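Local coordinates for beta-1,3-glucosyltransferase (PDB 5JVV), which is a fungal carbohydrate-active enzyme, probably of the glycoside hydrolase family 16 beta-jelly-roll kind, held by four disulfides, at residues A[149-154]-A[165-170]. Residues are numbered along the deposited sequence; the frame is centred on the assembly and turned at random.
Sequences GTTTSN and CVVQGT
Thr152 and Ser153 sit side by side opposite Val166, and the carbonyl of Val166 takes both of their N-H groups. The bond from Thr152 N to Val166 O is the firm one at 2.8 Å. That from Ser153 N to the same oxygen, at 3.4 Å, is weak. Ser153 O in turn accepts Val166 N at 2.9 Å. Because Thr152 occupies the extra position, its side chain swings to the same side as those of Ser153 and Val166. Its OG1 is lodged between its own backbone N and carbonyl carbon (chi1 58°). From there Thr152 OG1 reaches across to CG1 of Val166 at 3.2 Å, a close approach of a hydroxyl to a methyl. The Ser153 side chain meets Val166 through CB, 4.2 Å from the valine CB; in one of its two conformers its hydroxyl bonds to Gly164 O.

On the other face, Thr151 and Val167 form a non-hydrogen-bonded pair and touch at an oblique angle, with Thr151 OG1 3.7 Å from Val167 CG2. That hydroxyl is claimed by Gln147 NE2. The second valine methyl, CG1, lies alongside the backbone of Gly149 and Thr150, while Val167 also packs on Met131 and Phe226. Beyond it Thr150 and Gln168 make the regular hydrogen-bonded pair, with 2.9 Å from Thr150 N to Gln168 O. The return bond, Gln168 N to Thr150 O, is 2.7 Å.

Strand 165-168 is also paired with strand 130-134, which places strand 150-153 at the margin of a mixed sheet. Near the bulged end, Cys165 is tied to Cys156 within the connecting loop. Together the two strands make an antiparallel beta hairpin whose first strand carries a classic beta bulge at Thr152-Ser153, an edge of one sheet in what is probably a family 16 beta-jelly-roll.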
loop_
_atom_site.group_PDB
_atom_site.type_symbol
_atom_site.label_atom_id
_atom_site.label_comp_id
_atom_site.label_asym_id
_atom_site.label_seq_id
_atom_site.Cartn_x
_atom_site.Cartn_y
_atom_site.Cartn_z
ATOM N N GLY A 149 -0.804 -2.017 -17.022
ATOM C CA GLY A 149 -2.030 -1.674 -16.322
ATOM C C GLY A 149 -2.950 -0.820 -17.177
ATOM O O GLY A 149 -2.600 -0.425 -18.289
ATOM N N THR A 150 -4.137 -0.539 -16.656
ATOM C CA THR A 150 -5.113 0.252 -17.398
ATOM C C THR A 150 -5.396 1.548 -16.660
ATOM O O THR A 150 -5.819 1.528 -15.503
ATOM C CB THR A 150 -6.432 -0.527 -17.580
ATOM O OG1 THR A 150 -6.173 -1.759 -18.267
ATOM C CG2 THR A 150 -7.428 0.290 -18.397
ATOM N N THR A 151 -5.162 2.679 -17.319
ATOM C CA THR A 151 -5.447 3.973 -16.697
ATOM C C THR A 151 -6.954 4.194 -16.627
ATOM O O THR A 151 -7.647 4.098 -17.649
ATOM C CB THR A 151 -4.820 5.130 -17.487
ATOM O OG1 THR A 151 -3.392 4.975 -17.517
ATOM C CG2 THR A 151 -5.184 6.458 -16.836
ATOM N N THR A 152 -7.466 4.453 -15.422
ATOM C CA THR A 152 -8.898 4.720 -15.247
ATOM C C THR A 152 -9.193 6.188 -14.945
ATOM O O THR A 152 -10.330 6.631 -15.050
ATOM C CB THR A 152 -9.529 3.811 -14.170
ATOM O OG1 THR A 152 -8.843 3.988 -12.930
ATOM C CG2 THR A 152 -9.429 2.356 -14.578
ATOM N N SER A 153 -8.167 6.934 -14.553
ATOM C CA SER A 153 -8.272 8.375 -14.355
ATOM C C SER A 153 -6.919 8.985 -14.685
ATOM O O SER A 153 -5.909 8.565 -14.116
ATOM C CB SER A 153 -8.652 8.684 -12.904
ATOM O OG SER A 153 -8.531 10.069 -12.631
ATOM N N ASN A 154 -6.883 9.959 -15.591
ATOM C CA ASN A 154 -5.595 10.489 -16.039
ATOM C C ASN A 154 -5.109 11.821 -15.457
ATOM O O ASN A 154 -4.005 12.243 -15.764
ATOM C CB ASN A 154 -5.503 10.518 -17.571
ATOM C CG ASN A 154 -6.494 11.472 -18.203
ATOM O OD1 ASN A 154 -7.161 12.244 -17.517
ATOM N ND2 ASN A 154 -6.600 11.414 -19.523
ATOM N N CYS A 165 -4.686 10.415 -10.328
ATOM C CA CYS A 165 -4.512 9.601 -11.521
ATOM C C CYS A 165 -4.318 8.146 -11.122
ATOM O O CYS A 165 -3.436 7.811 -10.325
ATOM C CB CYS A 165 -3.362 10.112 -12.400
ATOM S SG CYS A 165 -1.798 10.352 -11.533
ATOM N N VAL A 166 -5.170 7.290 -11.673
ATOM C CA VAL A 166 -5.316 5.923 -11.201
ATOM C C VAL A 166 -5.032 4.958 -12.334
ATOM O O VAL A 166 -5.561 5.119 -13.436
ATOM C CB VAL A 166 -6.757 5.683 -10.718
ATOM C CG1 VAL A 166 -6.953 4.228 -10.335
ATOM C CG2 VAL A 166 -7.102 6.627 -9.561
ATOM N N VAL A 167 -4.189 3.961 -12.067
ATOM C CA VAL A 167 -3.941 2.878 -13.012
ATOM C C VAL A 167 -4.279 1.551 -12.331
ATOM O O VAL A 167 -3.762 1.236 -11.246
ATOM C CB VAL A 167 -2.470 2.856 -13.498
ATOM C CG1 VAL A 167 -2.230 1.707 -14.489
ATOM C CG2 VAL A 167 -2.096 4.185 -14.136
ATOM N N GLN A 168 -5.171 0.783 -12.949
ATOM C CA GLN A 168 -5.537 -0.528 -12.418
ATOM C C GLN A 168 -4.508 -1.578 -12.818
ATOM O O GLN A 168 -4.157 -1.706 -13.994
ATOM C CB GLN A 168 -6.924 -0.938 -12.929
ATOM C CG GLN A 168 -7.304 -2.374 -12.558
ATOM C CD GLN A 168 -8.674 -2.784 -13.071
ATOM O OE1 GLN A 168 -8.882 -2.927 -14.277
ATOM N NE2 GLN A 168 -9.613 -2.986 -12.151
ATOM N N GLY A 169 -4.027 -2.338 -11.836
ATOM C CA GLY A 169 -3.056 -3.390 -12.081
ATOM C C GLY A 169 -3.672 -4.625 -12.716
ATOM O O GLY A 169 -4.886 -4.718 -12.862
ATOM N N THR A 170 -2.822 -5.579 -13.083
ATOM C CA THR A 170 -3.261 -6.786 -13.771
ATOM C C THR A 170 -3.707 -7.868 -12.771
ATOM O O THR A 170 -3.509 -7.714 -11.560
ATOM C CB THR A 170 -2.143 -7.287 -14.694
ATOM O OG1 THR A 170 -0.900 -7.268 -13.982
ATOM C CG2 THR A 170 -2.024 -6.388 -15.919
#